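Local coordinates for L-lysine 6-oxidase (Marinomonas mediterranea, PDB 3WEU), which oxidises the side-chain amine of L-lysine with a cysteine tryptophylquinone cofactor, releasing the hydrogen peroxide that makes it antibacterial, at residues N21-P33 / H36-F49. Residues are numbered along the deposited sequence; the frame is centred on the assembly and turned at random.
Sequences NFVLNPMEIGGLP and HDVDLKPTTTVVNF. With EDO (1,2-ethanediol), chain L.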
loop_
_atom_site.group_PDB
_atom_site.type_symbol
_atom_site.label_atom_id
_atom_site.label_comp_id
_atom_site.label_asym_id
_atom_site.label_seq_id
_atom_site.Cartn_x
_atom_site.Cartn_y
_atom_site.Cartn_z
ATOM N N ASN A 21 25.172 -27.213 -11.797
ATOM C CA ASN A 21 25.097 -26.803 -13.213
ATOM C C ASN A 21 25.633 -25.362 -13.363
ATOM O O ASN A 21 24.906 -24.375 -13.095
ATOM C CB ASN A 21 23.657 -26.896 -13.716
ATOM C CG ASN A 21 23.512 -26.644 -15.202
ATOM O OD1 ASN A 21 24.491 -26.479 -15.915
ATOM N ND2 ASN A 21 22.288 -26.653 -15.686
ATOM N N PHE A 22 26.870 -25.246 -13.818
ATOM C CA PHE A 22 27.540 -23.941 -13.831
ATOM C C PHE A 22 28.474 -23.826 -15.026
ATOM O O PHE A 22 28.879 -24.827 -15.620
ATOM C CB PHE A 22 28.322 -23.659 -12.541
ATOM C CG PHE A 22 29.279 -24.735 -12.156
ATOM C CD1 PHE A 22 30.606 -24.698 -12.558
ATOM C CD2 PHE A 22 28.849 -25.787 -11.382
ATOM C CE1 PHE A 22 31.502 -25.707 -12.241
ATOM C CE2 PHE A 22 29.755 -26.829 -11.035
ATOM C CZ PHE A 22 31.059 -26.788 -11.485
ATOM N N VAL A 23 28.861 -22.580 -15.311
ATOM C CA VAL A 23 29.867 -22.291 -16.253
ATOM C C VAL A 23 31.086 -21.724 -15.521
ATOM O O VAL A 23 30.993 -21.304 -14.368
ATOM C CB VAL A 23 29.325 -21.329 -17.362
ATOM C CG1 VAL A 23 28.206 -22.008 -18.141
ATOM C CG2 VAL A 23 28.749 -20.041 -16.823
ATOM N N LEU A 24 32.219 -21.713 -16.215
ATOM C CA LEU A 24 33.409 -21.107 -15.724
ATOM C C LEU A 24 33.632 -19.709 -16.333
ATOM O O LEU A 24 32.979 -19.240 -17.290
ATOM C CB LEU A 24 34.618 -21.993 -16.055
ATOM C CG LEU A 24 34.522 -23.387 -15.403
ATOM C CD1 LEU A 24 35.736 -24.172 -15.732
ATOM C CD2 LEU A 24 34.327 -23.298 -13.886
ATOM N N ASN A 25 34.606 -19.041 -15.744
ATOM C CA ASN A 25 34.794 -17.617 -15.971
ATOM C C ASN A 25 35.223 -17.294 -17.370
ATOM O O ASN A 25 35.875 -18.086 -18.047
ATOM C CB ASN A 25 35.885 -17.049 -15.067
ATOM C CG ASN A 25 37.122 -17.889 -15.062
ATOM O OD1 ASN A 25 37.178 -18.957 -14.414
ATOM N ND2 ASN A 25 38.156 -17.426 -15.778
ATOM N N PRO A 26 34.869 -16.106 -17.808
ATOM C CA PRO A 26 35.409 -15.570 -19.047
ATOM C C PRO A 26 36.923 -15.534 -18.917
ATOM O O PRO A 26 37.420 -15.386 -17.813
ATOM C CB PRO A 26 34.924 -14.138 -19.033
ATOM C CG PRO A 26 33.601 -14.169 -18.295
ATOM C CD PRO A 26 33.835 -15.220 -17.219
ATOM N N MET A 27 37.607 -15.590 -20.037
ATOM C CA MET A 27 39.040 -15.635 -20.087
ATOM C C MET A 27 39.611 -14.391 -20.710
ATOM O O MET A 27 40.809 -14.260 -20.850
ATOM C CB MET A 27 39.508 -16.882 -20.811
ATOM C CG MET A 27 39.090 -18.101 -19.962
ATOM S SD MET A 27 39.438 -19.705 -20.750
ATOM C CE MET A 27 41.116 -19.859 -20.090
ATOM N N GLU A 28 38.755 -13.424 -21.005
ATOM C CA GLU A 28 39.210 -12.162 -21.492
ATOM C C GLU A 28 38.086 -11.160 -21.298
ATOM O O GLU A 28 36.946 -11.526 -20.989
ATOM C CB GLU A 28 39.564 -12.256 -22.993
ATOM C CG GLU A 28 38.391 -12.520 -23.888
ATOM C CD GLU A 28 38.778 -12.801 -25.361
ATOM O OE1 GLU A 28 39.731 -12.239 -25.884
ATOM O OE2 GLU A 28 38.062 -13.510 -26.035
ATOM N N ILE A 29 38.427 -9.900 -21.459
ATOM C CA ILE A 29 37.428 -8.791 -21.390
ATOM C C ILE A 29 36.482 -8.922 -22.566
ATOM O O ILE A 29 36.884 -9.040 -23.707
ATOM C CB ILE A 29 38.098 -7.435 -21.356
ATOM C CG1 ILE A 29 39.019 -7.318 -20.137
ATOM C CG2 ILE A 29 37.077 -6.317 -21.365
ATOM C CD1 ILE A 29 39.509 -5.918 -19.930
ATOM N N GLY A 30 35.196 -9.021 -22.280
ATOM C CA GLY A 30 34.198 -9.181 -23.359
ATOM C C GLY A 30 34.047 -10.649 -23.788
ATOM O O GLY A 30 33.371 -10.926 -24.745
ATOM N N GLY A 31 34.694 -11.555 -23.041
ATOM C CA GLY A 31 34.701 -12.948 -23.358
ATOM C C GLY A 31 33.489 -13.653 -22.834
ATOM O O GLY A 31 32.958 -13.298 -21.752
ATOM N N LEU A 32 33.032 -14.675 -23.555
ATOM C CA LEU A 32 31.972 -15.521 -23.025
ATOM C C LEU A 32 32.493 -16.410 -21.882
ATOM O O LEU A 32 33.641 -16.754 -21.863
ATOM C CB LEU A 32 31.386 -16.388 -24.133
ATOM C CG LEU A 32 30.546 -15.720 -25.205
ATOM C CD1 LEU A 32 30.191 -16.683 -26.350
ATOM C CD2 LEU A 32 29.239 -15.203 -24.661
ATOM N N PRO A 33 31.670 -16.755 -20.928
ATOM C CA PRO A 33 32.010 -17.806 -19.960
ATOM C C PRO A 33 32.017 -19.176 -20.648
ATOM O O PRO A 33 31.613 -19.301 -21.808
ATOM C CB PRO A 33 30.888 -17.724 -18.939
ATOM C CG PRO A 33 29.738 -17.267 -19.757
ATOM C CD PRO A 33 30.302 -16.294 -20.757
ATOM N N HIS A 36 32.461 -26.670 -19.257
ATOM C CA HIS A 36 33.587 -27.389 -18.750
ATOM C C HIS A 36 33.400 -28.902 -18.865
ATOM O O HIS A 36 32.277 -29.359 -19.016
ATOM C CB HIS A 36 33.809 -26.985 -17.277
ATOM C CG HIS A 36 32.669 -27.354 -16.406
ATOM N ND1 HIS A 36 32.491 -28.634 -15.925
ATOM C CD2 HIS A 36 31.629 -26.623 -15.938
ATOM C CE1 HIS A 36 31.367 -28.689 -15.240
ATOM N NE2 HIS A 36 30.812 -27.485 -15.246
ATOM N N ASP A 37 34.496 -29.637 -18.696
ATOM C CA ASP A 37 34.471 -31.140 -18.703
ATOM C C ASP A 37 34.350 -31.674 -17.288
ATOM O O ASP A 37 34.242 -30.914 -16.388
ATOM C CB ASP A 37 35.697 -31.748 -19.338
ATOM C CG ASP A 37 36.976 -31.419 -18.640
ATOM O OD1 ASP A 37 37.091 -31.079 -17.445
ATOM O OD2 ASP A 37 37.938 -31.488 -19.358
ATOM N N VAL A 38 34.377 -33.003 -17.104
ATOM C CA VAL A 38 34.150 -33.569 -15.774
ATOM C C VAL A 38 35.237 -33.299 -14.777
ATOM O O VAL A 38 34.968 -33.402 -13.592
ATOM C CB VAL A 38 33.906 -35.109 -15.842
ATOM C CG1 VAL A 38 32.628 -35.332 -16.640
ATOM C CG2 VAL A 38 35.104 -35.802 -16.410
ATOM N N ASP A 39 36.421 -32.941 -15.292
ATOM C CA ASP A 39 37.548 -32.490 -14.504
ATOM C C ASP A 39 37.470 -30.994 -14.133
ATOM O O ASP A 39 38.400 -30.502 -13.498
ATOM C CB ASP A 39 38.856 -32.692 -15.266
ATOM C CG ASP A 39 39.214 -34.186 -15.469
ATOM O OD1 ASP A 39 38.720 -34.995 -14.701
ATOM O OD2 ASP A 39 40.017 -34.483 -16.373
ATOM N N LEU A 40 36.404 -30.313 -14.582
ATOM C CA LEU A 40 36.175 -28.895 -14.350
ATOM C C LEU A 40 37.250 -27.999 -15.032
ATOM O O LEU A 40 37.548 -26.903 -14.551
ATOM C CB LEU A 40 36.128 -28.594 -12.866
ATOM C CG LEU A 40 34.846 -28.800 -12.101
ATOM C CD1 LEU A 40 33.779 -29.696 -12.704
ATOM C CD2 LEU A 40 35.025 -28.919 -10.595
ATOM N N LYS A 41 37.756 -28.437 -16.180
ATOM C CA LYS A 41 38.535 -27.616 -17.060
ATOM C C LYS A 41 37.645 -27.011 -18.154
ATOM O O LYS A 41 36.734 -27.668 -18.632
ATOM C CB LYS A 41 39.618 -28.422 -17.681
ATOM C CG LYS A 41 40.410 -29.008 -16.499
ATOM C CD LYS A 41 41.552 -29.827 -16.968
ATOM C CE LYS A 41 42.318 -30.274 -15.708
ATOM N NZ LYS A 41 43.655 -30.434 -16.263
ATOM N N PRO A 42 37.900 -25.754 -18.483
ATOM C CA PRO A 42 37.084 -25.058 -19.464
ATOM C C PRO A 42 37.212 -25.744 -20.809
ATOM O O PRO A 42 38.319 -26.201 -21.159
ATOM C CB PRO A 42 37.684 -23.664 -19.513
ATOM C CG PRO A 42 38.943 -23.707 -18.715
ATOM C CD PRO A 42 38.965 -24.921 -17.911
ATOM N N THR A 43 36.118 -25.875 -21.536
ATOM C CA THR A 43 36.152 -26.492 -22.836
ATOM C C THR A 43 35.824 -25.440 -23.917
ATOM O O THR A 43 36.713 -24.809 -24.419
ATOM C CB THR A 43 35.219 -27.693 -22.885
ATOM O OG1 THR A 43 33.922 -27.357 -22.403
ATOM C CG2 THR A 43 35.812 -28.878 -21.992
ATOM N N THR A 44 34.576 -25.360 -24.261
ATOM C CA THR A 44 34.026 -24.481 -25.286
ATOM C C THR A 44 33.338 -23.356 -24.578
ATOM O O THR A 44 32.988 -23.485 -23.405
ATOM C CB THR A 44 32.930 -25.162 -26.133
ATOM O OG1 THR A 44 31.717 -25.372 -25.359
ATOM C CG2 THR A 44 33.332 -26.427 -26.664
ATOM N N THR A 45 33.079 -22.267 -25.284
ATOM C CA THR A 45 32.249 -21.224 -24.705
ATOM C C THR A 45 30.842 -21.717 -24.485
ATOM O O THR A 45 30.360 -22.736 -25.065
ATOM C CB THR A 45 32.252 -19.970 -25.552
ATOM O OG1 THR A 45 32.025 -20.362 -26.879
ATOM C CG2 THR A 45 33.579 -19.344 -25.476
ATOM N N VAL A 46 30.162 -21.024 -23.595
ATOM C CA VAL A 46 28.815 -21.379 -23.151
ATOM C C VAL A 46 27.863 -21.629 -24.307
ATOM O O VAL A 46 27.819 -20.869 -25.278
ATOM C CB VAL A 46 28.247 -20.257 -22.269
ATOM C CG1 VAL A 46 28.134 -18.982 -23.071
ATOM C CG2 VAL A 46 26.867 -20.599 -21.711
ATOM N N VAL A 47 27.102 -22.708 -24.190
ATOM C CA VAL A 47 26.043 -22.970 -25.128
ATOM C C VAL A 47 24.823 -22.214 -24.643
ATOM O O VAL A 47 24.481 -21.224 -25.271
ATOM C CB VAL A 47 25.797 -24.482 -25.257
ATOM C CG1 VAL A 47 24.645 -24.757 -26.205
ATOM C CG2 VAL A 47 27.091 -25.189 -25.702
ATOM N N ASN A 48 24.147 -22.659 -23.578
ATOM C CA ASN A 48 23.037 -21.904 -23.007
ATOM C C ASN A 48 23.335 -21.315 -21.638
ATOM O O ASN A 48 23.906 -22.001 -20.814
ATOM C CB ASN A 48 21.799 -22.776 -22.910
ATOM C CG ASN A 48 21.259 -23.202 -24.282
ATOM O OD1 ASN A 48 21.340 -22.509 -25.265
ATOM N ND2 ASN A 48 20.771 -24.380 -24.329
ATOM N N PHE A 49 22.934 -20.071 -21.398
ATOM C CA PHE A 49 23.185 -19.462 -20.120
ATOM C C PHE A 49 22.233 -20.000 -19.050
ATOM O O PHE A 49 22.515 -19.903 -17.830
ATOM C CB PHE A 49 22.961 -17.964 -20.219
ATOM C CG PHE A 49 23.975 -17.255 -21.032
ATOM C CD1 PHE A 49 23.679 -16.821 -22.320
ATOM C CD2 PHE A 49 25.251 -16.986 -20.477
ATOM C CE1 PHE A 49 24.631 -16.118 -23.076
ATOM C CE2 PHE A 49 26.191 -16.265 -21.251
ATOM C CZ PHE A 49 25.884 -15.871 -22.529
HETATM C C1 EDO L . 20.296 -28.676 -18.515
HETATM O O1 EDO L . 19.018 -28.194 -18.177
HETATM C C2 EDO L . 20.913 -27.673 -19.410
HETATM O O2 EDO L . 21.782 -26.856 -18.588
HETATM O O HOH W 1 28.223 -27.699 -14.288
#
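Pro33 O is met by two groups of one short run across the contact: Val46 N donates a hydrogen bond of 2.9 Å, arriving tilted from the carbonyl plane, while Thr45 CA adds a CH···O contact at 3.5 Å. Apolar side chains flank this link. The Pro33 ring packs on Val46 CG1 and Phe49, Leu32 CD2 lies at the edge of the Phe49 ring, 4.0 Å from CZ, and Leu32 CB rests against the Thr45 methyl.

At the other end of the contact, Phe22 and His36 form an offset stack, centroids 4.7 Å apart and planes at 21°, with NE2 over one face of the phenyl near its rim. His36 CG sits between its backbone N and carbonyl carbon (chi1 63°), a setting that goes with the imidazole lying against Phe22. That ring is held in rotation from two sides: ND1 donates in the ring plane to Asp37 O (2.9 Å, 177°), and NE2 hydrogen-bonds a water that also accepts from Phe22 N. Asp37 O is itself fixed by the type I turn Asp37-Leu40, whose Leu40 N reaches it from the opposite face of its plane. Beside the stack, Leu24 CD1 reaches His36 CB at 3.7 Å and Leu40 O at 3.5 Å.

Strand 34-36, which runs into 36-49, makes backbone hydrogen bonds through Tyr34 to Leu24 and through Glu35 to Thr43. Val23 bonds to strand 58-66 of the large mixed sheet; Phe22, Leu24 and Leu40 pack on strand 193-196, and Phe49 stacks on Phe631.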